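Local coordinates for protein guanine deaminase (Escherichia coli, PDB 6OHB) that catalyses the zinc-dependent hydrolytic deamination of guanine to xanthine and ammonia, a step of purine degradation, at residues H6-D17 against K43-W53; A386-T396 against R423-G432. One frame throughout, in Å; residues are numbered along the deposited sequence.

Contact 1: H6-D17 against K43-W53; sequences HTLKAVRGSFID and KQGKVEWFGEW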
loop_
_atom_site.group_PDB
_atom_site.type_symbol
_atom_site.label_atom_id
_atom_site.label_comp_id
_atom_site.label_asym_id
_atom_site.label_seq_id
_atom_site.Cartn_x
_atom_site.Cartn_y
_atom_site.Cartn_z
ATOM N N HIS A 6 30.086 -6.580 -33.531
ATOM C CA HIS A 6 29.396 -6.667 -32.253
ATOM C C HIS A 6 28.773 -8.049 -32.061
ATOM O O HIS A 6 28.697 -8.865 -32.982
ATOM C CB HIS A 6 28.327 -5.575 -32.150
ATOM C CG HIS A 6 28.886 -4.207 -31.916
ATOM N ND1 HIS A 6 28.749 -3.543 -30.714
ATOM C CD2 HIS A 6 29.582 -3.376 -32.728
ATOM C CE1 HIS A 6 29.335 -2.362 -30.797
ATOM N NE2 HIS A 6 29.850 -2.237 -32.009
ATOM N N THR A 7 28.303 -8.292 -30.840
ATOM C CA THR A 7 27.886 -9.613 -30.394
ATOM C C THR A 7 26.438 -9.598 -29.912
ATOM O O THR A 7 25.872 -8.548 -29.601
ATOM C CB THR A 7 28.793 -10.103 -29.265
ATOM O OG1 THR A 7 28.341 -11.383 -28.805
ATOM C CG2 THR A 7 28.759 -9.104 -28.119
ATOM N N LEU A 8 25.860 -10.793 -29.818
ATOM C CA LEU A 8 24.461 -10.992 -29.472
ATOM C C LEU A 8 24.302 -11.437 -28.016
ATOM O O LEU A 8 25.217 -12.000 -27.407
ATOM C CB LEU A 8 23.842 -12.041 -30.401
ATOM C CG LEU A 8 22.464 -11.817 -31.019
ATOM C CD1 LEU A 8 22.237 -10.356 -31.342
ATOM C CD2 LEU A 8 22.332 -12.654 -32.283
ATOM N N LYS A 9 23.118 -11.164 -27.462
ATOM C CA LYS A 9 22.661 -11.765 -26.213
ATOM C C LYS A 9 21.280 -12.356 -26.444
ATOM O O LYS A 9 20.473 -11.781 -27.180
ATOM C CB LYS A 9 22.592 -10.756 -25.052
ATOM C CG LYS A 9 23.923 -10.162 -24.642
ATOM C CD LYS A 9 23.775 -9.299 -23.393
ATOM C CE LYS A 9 24.947 -8.341 -23.243
ATOM N NZ LYS A 9 24.926 -7.626 -21.940
ATOM N N ALA A 10 21.007 -13.494 -25.803
ATOM C CA ALA A 10 19.745 -14.209 -25.950
ATOM C C ALA A 10 19.062 -14.346 -24.597
ATOM O O ALA A 10 19.670 -14.835 -23.638
ATOM C CB ALA A 10 19.969 -15.595 -26.563
ATOM N N VAL A 11 17.796 -13.941 -24.528
ATOM C CA VAL A 11 17.006 -13.991 -23.304
ATOM C C VAL A 11 15.723 -14.755 -23.603
ATOM O O VAL A 11 14.953 -14.363 -24.486
ATOM C CB VAL A 11 16.679 -12.585 -22.769
ATOM C CG1 VAL A 11 15.718 -12.679 -21.599
ATOM C CG2 VAL A 11 17.955 -11.846 -22.367
ATOM N N ARG A 12 15.479 -15.827 -22.860
ATOM C CA ARG A 12 14.313 -16.669 -23.077
ATOM C C ARG A 12 13.329 -16.542 -21.916
ATOM O O ARG A 12 13.737 -16.407 -20.756
ATOM C CB ARG A 12 14.742 -18.128 -23.244
ATOM C CG ARG A 12 13.611 -19.043 -23.629
ATOM C CD ARG A 12 14.069 -20.478 -23.757
ATOM N NE ARG A 12 12.954 -21.331 -24.141
ATOM C CZ ARG A 12 13.070 -22.624 -24.411
ATOM N NH1 ARG A 12 14.260 -23.211 -24.341
ATOM N NH2 ARG A 12 11.999 -23.329 -24.756
ATOM N N GLY A 13 12.039 -16.595 -22.221
ATOM C CA GLY A 13 11.060 -16.653 -21.147
ATOM C C GLY A 13 9.694 -16.202 -21.633
ATOM O O GLY A 13 9.417 -16.201 -22.824
ATOM N N SER A 14 8.858 -15.822 -20.676
ATOM C CA SER A 14 7.532 -15.298 -20.955
ATOM C C SER A 14 7.614 -13.779 -21.026
ATOM O O SER A 14 8.280 -13.160 -20.201
ATOM C CB SER A 14 6.553 -15.736 -19.870
ATOM O OG SER A 14 5.980 -16.987 -20.191
ATOM N N PHE A 15 6.957 -13.181 -22.017
ATOM C CA PHE A 15 7.071 -11.752 -22.283
ATOM C C PHE A 15 5.684 -11.144 -22.378
ATOM O O PHE A 15 4.737 -11.791 -22.839
ATOM C CB PHE A 15 7.810 -11.460 -23.606
ATOM C CG PHE A 15 9.257 -11.845 -23.606
ATOM C CD1 PHE A 15 9.646 -13.157 -23.846
ATOM C CD2 PHE A 15 10.228 -10.895 -23.366
ATOM C CE1 PHE A 15 10.981 -13.503 -23.838
ATOM C CE2 PHE A 15 11.562 -11.235 -23.356
ATOM C CZ PHE A 15 11.941 -12.536 -23.591
ATOM N N ILE A 16 5.574 -9.883 -21.971
ATOM C CA ILE A 16 4.344 -9.132 -22.208
ATOM C C ILE A 16 4.691 -7.676 -22.488
ATOM O O ILE A 16 5.522 -7.085 -21.791
ATOM C CB ILE A 16 3.361 -9.267 -21.026
ATOM C CG1 ILE A 16 2.170 -8.323 -21.191
ATOM C CG2 ILE A 16 4.068 -9.033 -19.708
ATOM C CD1 ILE A 16 0.954 -8.756 -20.400
ATOM N N ASP A 17 4.079 -7.108 -23.527
ATOM C CA ASP A 17 4.262 -5.693 -23.837
ATOM C C ASP A 17 3.045 -5.187 -24.604
ATOM O O ASP A 17 2.175 -5.962 -25.007
ATOM C CB ASP A 17 5.574 -5.439 -24.609
ATOM C CG ASP A 17 5.605 -6.099 -25.998
ATOM O OD1 ASP A 17 4.859 -7.074 -26.254
ATOM O OD2 ASP A 17 6.402 -5.637 -26.844
ATOM N N LYS A 43 21.362 -6.694 -29.383
ATOM C CA LYS A 43 22.626 -6.332 -30.012
ATOM C C LYS A 43 22.801 -4.825 -29.921
ATOM O O LYS A 43 21.883 -4.074 -30.268
ATOM C CB LYS A 43 22.671 -6.782 -31.480
ATOM C CG LYS A 43 24.003 -6.498 -32.166
ATOM C CD LYS A 43 23.860 -6.394 -33.679
ATOM C CE LYS A 43 24.510 -7.575 -34.386
ATOM N NZ LYS A 43 24.732 -7.301 -35.834
ATOM N N GLN A 44 23.975 -4.393 -29.462
ATOM C CA GLN A 44 24.296 -2.973 -29.321
ATOM C C GLN A 44 23.224 -2.249 -28.513
ATOM O O GLN A 44 22.729 -1.186 -28.898
ATOM C CB GLN A 44 24.486 -2.311 -30.684
ATOM C CG GLN A 44 25.705 -2.796 -31.442
ATOM C CD GLN A 44 25.858 -2.112 -32.781
ATOM O OE1 GLN A 44 25.650 -2.724 -33.829
ATOM N NE2 GLN A 44 26.226 -0.834 -32.755
ATOM N N GLY A 45 22.848 -2.856 -27.389
ATOM C CA GLY A 45 21.893 -2.260 -26.483
ATOM C C GLY A 45 20.482 -2.130 -27.005
ATOM O O GLY A 45 19.662 -1.465 -26.363
ATOM N N LYS A 46 20.160 -2.748 -28.137
ATOM C CA LYS A 46 18.835 -2.621 -28.721
ATOM C C LYS A 46 18.248 -3.996 -28.998
ATOM O O LYS A 46 18.965 -4.992 -29.141
ATOM C CB LYS A 46 18.864 -1.800 -30.023
ATOM C CG LYS A 46 19.460 -0.406 -29.874
ATOM C CD LYS A 46 19.285 0.401 -31.149
ATOM C CE LYS A 46 20.310 1.521 -31.236
ATOM N NZ LYS A 46 19.706 2.857 -30.986
ATOM N N VAL A 47 16.920 -4.033 -29.082
ATOM C CA VAL A 47 16.206 -5.230 -29.506
ATOM C C VAL A 47 16.592 -5.564 -30.943
ATOM O O VAL A 47 16.213 -4.857 -31.886
ATOM C CB VAL A 47 14.683 -5.051 -29.370
ATOM C CG1 VAL A 47 13.950 -6.254 -29.960
ATOM C CG2 VAL A 47 14.301 -4.849 -27.903
ATOM N N GLU A 48 17.364 -6.638 -31.115
ATOM C CA GLU A 48 17.672 -7.126 -32.451
ATOM C C GLU A 48 16.524 -7.946 -33.009
ATOM O O GLU A 48 16.177 -7.818 -34.190
ATOM C CB GLU A 48 18.949 -7.963 -32.436
ATOM C CG GLU A 48 19.455 -8.315 -33.831
ATOM C CD GLU A 48 20.194 -7.158 -34.474
ATOM O OE1 GLU A 48 20.534 -6.195 -33.752
ATOM O OE2 GLU A 48 20.429 -7.203 -35.700
ATOM N N TRP A 49 15.924 -8.792 -32.178
ATOM C CA TRP A 49 14.840 -9.639 -32.662
ATOM C C TRP A 49 13.975 -10.035 -31.478
ATOM O O TRP A 49 14.491 -10.288 -30.394
ATOM C CB TRP A 49 15.385 -10.889 -33.378
ATOM C CG TRP A 49 14.347 -11.731 -34.088
ATOM C CD1 TRP A 49 14.015 -11.678 -35.416
ATOM C CD2 TRP A 49 13.528 -12.765 -33.514
ATOM N NE1 TRP A 49 13.031 -12.602 -35.698
ATOM C CE2 TRP A 49 12.716 -13.282 -34.551
ATOM C CE3 TRP A 49 13.400 -13.301 -32.231
ATOM C CZ2 TRP A 49 11.787 -14.304 -34.336
ATOM C CZ3 TRP A 49 12.477 -14.315 -32.021
ATOM C CH2 TRP A 49 11.682 -14.802 -33.067
ATOM N N PHE A 50 12.668 -10.085 -31.681
ATOM C CA PHE A 50 11.784 -10.537 -30.623
ATOM C C PHE A 50 10.685 -11.402 -31.212
ATOM O O PHE A 50 10.128 -11.068 -32.261
ATOM C CB PHE A 50 11.170 -9.359 -29.863
ATOM C CG PHE A 50 10.125 -9.770 -28.880
ATOM C CD1 PHE A 50 10.468 -10.519 -27.770
ATOM C CD2 PHE A 50 8.801 -9.429 -29.070
ATOM C CE1 PHE A 50 9.511 -10.909 -26.861
ATOM C CE2 PHE A 50 7.839 -9.819 -28.162
ATOM C CZ PHE A 50 8.193 -10.560 -27.057
ATOM N N GLY A 51 10.369 -12.508 -30.544
ATOM C CA GLY A 51 9.228 -13.292 -30.986
ATOM C C GLY A 51 9.178 -14.656 -30.331
ATOM O O GLY A 51 9.698 -14.853 -29.235
ATOM N N GLU A 52 8.509 -15.582 -31.013
ATOM C CA GLU A 52 8.370 -16.943 -30.506
ATOM C C GLU A 52 9.712 -17.666 -30.517
ATOM O O GLU A 52 10.508 -17.528 -31.453
ATOM C CB GLU A 52 7.354 -17.726 -31.343
ATOM C CG GLU A 52 5.928 -17.205 -31.259
ATOM C CD GLU A 52 5.144 -17.832 -30.123
ATOM O OE1 GLU A 52 5.702 -18.708 -29.422
ATOM O OE2 GLU A 52 3.965 -17.459 -29.938
ATOM N N TRP A 53 9.949 -18.448 -29.461
ATOM C CA TRP A 53 11.201 -19.184 -29.310
ATOM C C TRP A 53 11.503 -20.047 -30.534
ATOM O O TRP A 53 12.622 -20.035 -31.061
ATOM C CB TRP A 53 11.134 -20.039 -28.038
ATOM C CG TRP A 53 12.269 -21.010 -27.873
ATOM C CD1 TRP A 53 12.195 -22.368 -27.954
ATOM C CD2 TRP A 53 13.642 -20.699 -27.582
ATOM N NE1 TRP A 53 13.433 -22.923 -27.740
ATOM C CE2 TRP A 53 14.339 -21.921 -27.510
ATOM C CE3 TRP A 53 14.349 -19.508 -27.378
ATOM C CZ2 TRP A 53 15.708 -21.989 -27.248
ATOM C CZ3 TRP A 53 15.712 -19.576 -27.114
ATOM C CH2 TRP A 53 16.375 -20.809 -27.053
HETATM O O HOH W 1 26.541 -6.143 -29.064
#
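Arg-12 and Trp-53, Phe-15 and Phe-50, and His-6 and Gln-44 join these segments of the small beta domain that accompanies the barrel in amidohydrolases. Strand 38-43 lies between strands 8-12 and 46-50 in their mixed sheet, so side chains make most of the contact. The Arg-12 guanidinium lies on the Trp-53 indole with planes 10° apart, its CZ 3.4 Å from the centroid of the five-membered ring, a cation-pi contact. A fully extended chain, with CG anti to the backbone N (chi1 -173°), carries the arginine across the indole, from CD over the six-membered ring to CZ over the five-membered one; NE also makes a salt bridge to Asp-37, which would help fix the plane of the group. The phenylalanines instead form a T-shaped pair: the edge of Phe-50 points at one face of Phe-15, centroids 5.0 Å apart and planes at 70°, CE1 of Phe-50 lying 3.4 Å from CG of Phe-15. At the exposed end, Gln-44 CG lies over the face of the His-6 ring, but the histidine is poorly ordered and this CH-pi contact correspondingly less certain. Nearby, one water bridges the backbones, donating to Thr-7 O at 2.6 Å and accepting from Gln-44 N at 3.1 Å.

Contact 2: A386-T396 against R423-G432; sequences ADFVVMEPTAT and RSIYRTYVDG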
loop_
_atom_site.group_PDB
_atom_site.type_symbol
_atom_site.label_atom_id
_atom_site.label_comp_id
_atom_site.label_asym_id
_atom_site.label_seq_id
_atom_site.Cartn_x
_atom_site.Cartn_y
_atom_site.Cartn_z
ATOM N N ALA A 386 16.998 -1.688 -25.181
ATOM C CA ALA A 386 16.714 -2.906 -24.420
ATOM C C ALA A 386 16.812 -2.627 -22.918
ATOM O O ALA A 386 17.749 -3.029 -22.229
ATOM C CB ALA A 386 17.651 -4.028 -24.853
ATOM N N ASP A 387 15.796 -1.930 -22.417
ATOM C CA ASP A 387 15.589 -1.719 -20.987
ATOM C C ASP A 387 14.427 -2.618 -20.592
ATOM O O ASP A 387 13.299 -2.398 -21.042
ATOM C CB ASP A 387 15.245 -0.263 -20.670
ATOM C CG ASP A 387 16.344 0.713 -21.043
ATOM O OD1 ASP A 387 17.513 0.297 -21.213
ATOM O OD2 ASP A 387 16.021 1.917 -21.166
ATOM N N PHE A 388 14.682 -3.626 -19.762
ATOM C CA PHE A 388 13.582 -4.506 -19.396
ATOM C C PHE A 388 13.824 -5.110 -18.020
ATOM O O PHE A 388 14.918 -5.026 -17.457
ATOM C CB PHE A 388 13.351 -5.601 -20.447
ATOM C CG PHE A 388 14.537 -6.505 -20.683
ATOM C CD1 PHE A 388 15.529 -6.153 -21.584
ATOM C CD2 PHE A 388 14.630 -7.731 -20.037
ATOM C CE1 PHE A 388 16.609 -6.992 -21.817
ATOM C CE2 PHE A 388 15.704 -8.576 -20.268
ATOM C CZ PHE A 388 16.696 -8.205 -21.159
ATOM N N VAL A 389 12.763 -5.704 -17.477
ATOM C CA VAL A 389 12.745 -6.240 -16.124
ATOM C C VAL A 389 12.223 -7.670 -16.170
ATOM O O VAL A 389 11.166 -7.937 -16.757
ATOM C CB VAL A 389 11.876 -5.389 -15.177
ATOM C CG1 VAL A 389 11.992 -5.900 -13.742
ATOM C CG2 VAL A 389 12.266 -3.922 -15.269
ATOM N N VAL A 390 12.966 -8.585 -15.560
ATOM C CA VAL A 390 12.486 -9.935 -15.300
ATOM C C VAL A 390 11.826 -9.925 -13.925
ATOM O O VAL A 390 12.490 -9.639 -12.918
ATOM C CB VAL A 390 13.633 -10.953 -15.360
ATOM C CG1 VAL A 390 13.094 -12.364 -15.239
ATOM C CG2 VAL A 390 14.433 -10.772 -16.650
ATOM N N MET A 391 10.536 -10.277 -13.895
ATOM C CA MET A 391 9.653 -10.223 -12.744
ATOM C C MET A 391 9.334 -11.627 -12.263
ATOM O O MET A 391 9.169 -12.552 -13.069
ATOM C CB MET A 391 8.314 -9.556 -13.088
ATOM C CG MET A 391 8.386 -8.231 -13.799
ATOM S SD MET A 391 8.362 -6.869 -12.640
ATOM C CE MET A 391 6.821 -7.200 -11.788
ATOM N N GLU A 392 9.224 -11.774 -10.945
ATOM C CA GLU A 392 8.817 -13.028 -10.327
ATOM C C GLU A 392 7.426 -12.795 -9.759
ATOM O O GLU A 392 7.284 -12.308 -8.634
ATOM C CB GLU A 392 9.799 -13.449 -9.232
ATOM C CG GLU A 392 9.677 -14.910 -8.812
ATOM C CD GLU A 392 10.638 -15.274 -7.702
ATOM O OE1 GLU A 392 11.557 -14.471 -7.430
ATOM O OE2 GLU A 392 10.471 -16.356 -7.095
ATOM N N PRO A 393 6.362 -13.112 -10.499
ATOM C CA PRO A 393 5.008 -12.840 -9.992
ATOM C C PRO A 393 4.581 -13.761 -8.861
ATOM O O PRO A 393 3.544 -13.505 -8.241
ATOM C CB PRO A 393 4.128 -13.041 -11.231
ATOM C CG PRO A 393 4.891 -13.995 -12.075
ATOM C CD PRO A 393 6.344 -13.712 -11.845
ATOM N N THR A 394 5.329 -14.828 -8.597
ATOM C CA THR A 394 5.053 -15.789 -7.537
ATOM C C THR A 394 6.052 -15.646 -6.391
ATOM O O THR A 394 6.414 -16.625 -5.735
ATOM C CB THR A 394 5.064 -17.214 -8.087
ATOM O OG1 THR A 394 6.303 -17.456 -8.762
ATOM C CG2 THR A 394 3.907 -17.427 -9.066
ATOM N N ALA A 395 6.507 -14.418 -6.127
ATOM C CA ALA A 395 7.678 -14.233 -5.275
ATOM C C ALA A 395 7.406 -14.488 -3.794
ATOM O O ALA A 395 8.356 -14.716 -3.041
ATOM C CB ALA A 395 8.223 -12.814 -5.457
ATOM N N THR A 396 6.149 -14.504 -3.364
ATOM C CA THR A 396 5.796 -14.790 -1.982
ATOM C C THR A 396 4.707 -15.849 -1.978
ATOM O O THR A 396 3.986 -15.997 -2.968
ATOM C CB THR A 396 5.290 -13.545 -1.233
ATOM O OG1 THR A 396 3.978 -13.209 -1.702
ATOM C CG2 THR A 396 6.220 -12.358 -1.433
ATOM N N ARG A 423 10.393 -7.382 -4.144
ATOM C CA ARG A 423 10.665 -8.813 -4.245
ATOM C C ARG A 423 10.213 -9.396 -5.585
ATOM O O ARG A 423 10.699 -10.464 -5.980
ATOM C CB ARG A 423 9.973 -9.564 -3.107
ATOM C CG ARG A 423 10.684 -9.472 -1.766
ATOM C CD ARG A 423 9.828 -10.064 -0.653
ATOM N NE ARG A 423 8.650 -9.253 -0.353
ATOM C CZ ARG A 423 7.795 -9.513 0.636
ATOM N NH1 ARG A 423 7.983 -10.566 1.419
ATOM N NH2 ARG A 423 6.752 -8.720 0.839
ATOM N N SER A 424 9.275 -8.739 -6.276
ATOM C CA SER A 424 8.857 -9.175 -7.606
ATOM C C SER A 424 9.915 -8.911 -8.668
ATOM O O SER A 424 9.845 -9.503 -9.749
ATOM C CB SER A 424 7.562 -8.474 -8.023
ATOM O OG SER A 424 6.450 -8.942 -7.288
ATOM N N ILE A 425 10.896 -8.060 -8.382
ATOM C CA ILE A 425 11.913 -7.678 -9.354
ATOM C C ILE A 425 13.073 -8.656 -9.222
ATOM O O ILE A 425 13.831 -8.608 -8.249
ATOM C CB ILE A 425 12.379 -6.234 -9.143
ATOM C CG1 ILE A 425 11.184 -5.275 -9.080
ATOM C CG2 ILE A 425 13.335 -5.813 -10.233
ATOM C CD1 ILE A 425 10.367 -5.240 -10.306
ATOM N N TYR A 426 13.222 -9.537 -10.213
ATOM C CA TYR A 426 14.251 -10.574 -10.197
ATOM C C TYR A 426 15.518 -10.123 -10.916
ATOM O O TYR A 426 16.631 -10.353 -10.424
ATOM C CB TYR A 426 13.691 -11.856 -10.831
ATOM C CG TYR A 426 14.601 -13.069 -10.811
ATOM C CD1 TYR A 426 14.895 -13.735 -9.620
ATOM C CD2 TYR A 426 15.138 -13.574 -11.994
ATOM C CE1 TYR A 426 15.718 -14.860 -9.606
ATOM C CE2 TYR A 426 15.961 -14.701 -11.994
ATOM C CZ TYR A 426 16.249 -15.337 -10.800
ATOM O OH TYR A 426 17.066 -16.450 -10.802
ATOM N N ARG A 427 15.369 -9.484 -12.076
ATOM C CA ARG A 427 16.523 -8.961 -12.795
ATOM C C ARG A 427 16.128 -7.647 -13.456
ATOM O O ARG A 427 14.975 -7.463 -13.855
ATOM C CB ARG A 427 17.040 -9.943 -13.876
ATOM C CG ARG A 427 17.553 -11.313 -13.394
ATOM C CD ARG A 427 18.964 -11.243 -12.822
ATOM N NE ARG A 427 19.480 -12.560 -12.438
ATOM C CZ ARG A 427 19.221 -13.173 -11.282
ATOM N NH1 ARG A 427 18.440 -12.601 -10.366
ATOM N NH2 ARG A 427 19.750 -14.365 -11.037
ATOM N N THR A 428 17.091 -6.736 -13.579
ATOM C CA THR A 428 16.887 -5.501 -14.326
ATOM C C THR A 428 18.022 -5.325 -15.326
ATOM O O THR A 428 19.205 -5.327 -14.944
ATOM C CB THR A 428 16.786 -4.275 -13.403
ATOM O OG1 THR A 428 15.691 -4.452 -12.496
ATOM C CG2 THR A 428 16.547 -3.006 -14.218
ATOM N N TYR A 429 17.643 -5.142 -16.595
ATOM C CA TYR A 429 18.551 -4.899 -17.706
ATOM C C TYR A 429 18.390 -3.457 -18.174
ATOM O O TYR A 429 17.267 -3.003 -18.435
ATOM C CB TYR A 429 18.259 -5.846 -18.878
ATOM C CG TYR A 429 18.749 -7.272 -18.711
ATOM C CD1 TYR A 429 18.084 -8.169 -17.876
ATOM C CD2 TYR A 429 19.870 -7.729 -19.404
ATOM C CE1 TYR A 429 18.529 -9.483 -17.726
ATOM C CE2 TYR A 429 20.323 -9.037 -19.259
ATOM C CZ TYR A 429 19.648 -9.909 -18.422
ATOM O OH TYR A 429 20.096 -11.207 -18.282
ATOM N N VAL A 430 19.511 -2.754 -18.303
ATOM C CA VAL A 430 19.536 -1.397 -18.839
ATOM C C VAL A 430 20.562 -1.352 -19.965
ATOM O O VAL A 430 21.689 -1.835 -19.800
ATOM C CB VAL A 430 19.869 -0.360 -17.749
ATOM C CG1 VAL A 430 20.304 0.954 -18.367
ATOM C CG2 VAL A 430 18.663 -0.151 -16.836
ATOM N N ASP A 431 20.167 -0.779 -21.105
ATOM C CA ASP A 431 21.033 -0.702 -22.286
ATOM C C ASP A 431 21.508 -2.097 -22.707
ATOM O O ASP A 431 22.673 -2.303 -23.054
ATOM C CB ASP A 431 22.215 0.244 -22.042
ATOM C CG ASP A 431 22.990 0.553 -23.313
ATOM O OD1 ASP A 431 22.353 0.892 -24.334
ATOM O OD2 ASP A 431 24.238 0.459 -23.286
ATOM N N GLY A 432 20.612 -3.078 -22.610
ATOM C CA GLY A 432 20.945 -4.435 -22.982
ATOM C C GLY A 432 21.885 -5.130 -22.028
ATOM O O GLY A 432 22.394 -6.206 -22.350
#
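Phe-388 and Tyr-429 face each other as a hydrogen-bonded pair of an antiparallel ladder, in which strands 388-391 and 425-430 run at 166°. Their backbones exchange two bonds, Phe-388 N to Tyr-429 O at 3.0 Å and Tyr-429 N to Phe-388 O at 2.9 Å. Val-390 N likewise donates to Arg-427 O. The carbonyl of Val-390 takes two donors, Arg-427 N on a lone pair in the carbonyl plane and Tyr-426 N at 2.8 Å, because Tyr-426 and Arg-427 together face one residue. Tyr-426 O also accepts NH1 of Arg-427, at 2.9 Å from above the carbonyl plane, NH1 lying over the centre of the tyrosine ring; Tyr-426 has a further backbone bond with Arg-438. Beyond this point Glu-392 N is bonded to Ser-424 O. At the other end Gly-432 N meets Ala-386 O, and Asp-431 N points almost straight at Asp-387 OD1 (178° at the hydrogen, 2.9 Å); the second oxygen of that carboxylate has a salt bridge to Arg-201. Arg-423, whose guanidinium has Thr-396 CG2 over one face, pairs with Asp-422 of the second subunit. On one sheet face Phe-388 CG sits between its backbone N and carbonyl carbon (chi1 60°), which puts the ring over Tyr-429 CB and in an offset stack with the Tyr-429 ring; on the other, Met-391 SD touches Ile-425 CD1 at 3.5 Å. Strand 388-391 also pairs with strand 73-84, and 425-430 with 433-437, placing this classic beta bulge inside the beta structure accompanying the amidohydrolase barrel.

How the contacts relate
Contacts 1 and 2 show how neighbouring parts of one beta domain are tied together by a few bonds and a little packing. Their centres lie about 14 Å apart, and two probable hydrogen bonds join them: Gly-45 O with Ala-386 N, and Lys-9 NZ with Gly-432 O, each 2.9 Å. Val-11 CG2 also packs against Phe-388 CZ at 4.0 Å. Phe-380, outside all four segments, touches Phe-15, Phe-50 and Phe-388, thereby linking the aromatic groups of both contacts. Strand 73-84 pairs with strands 14-18 and 388-391 and carries the zinc ligands His-82 and His-84, but both contacts lie away from the metal site.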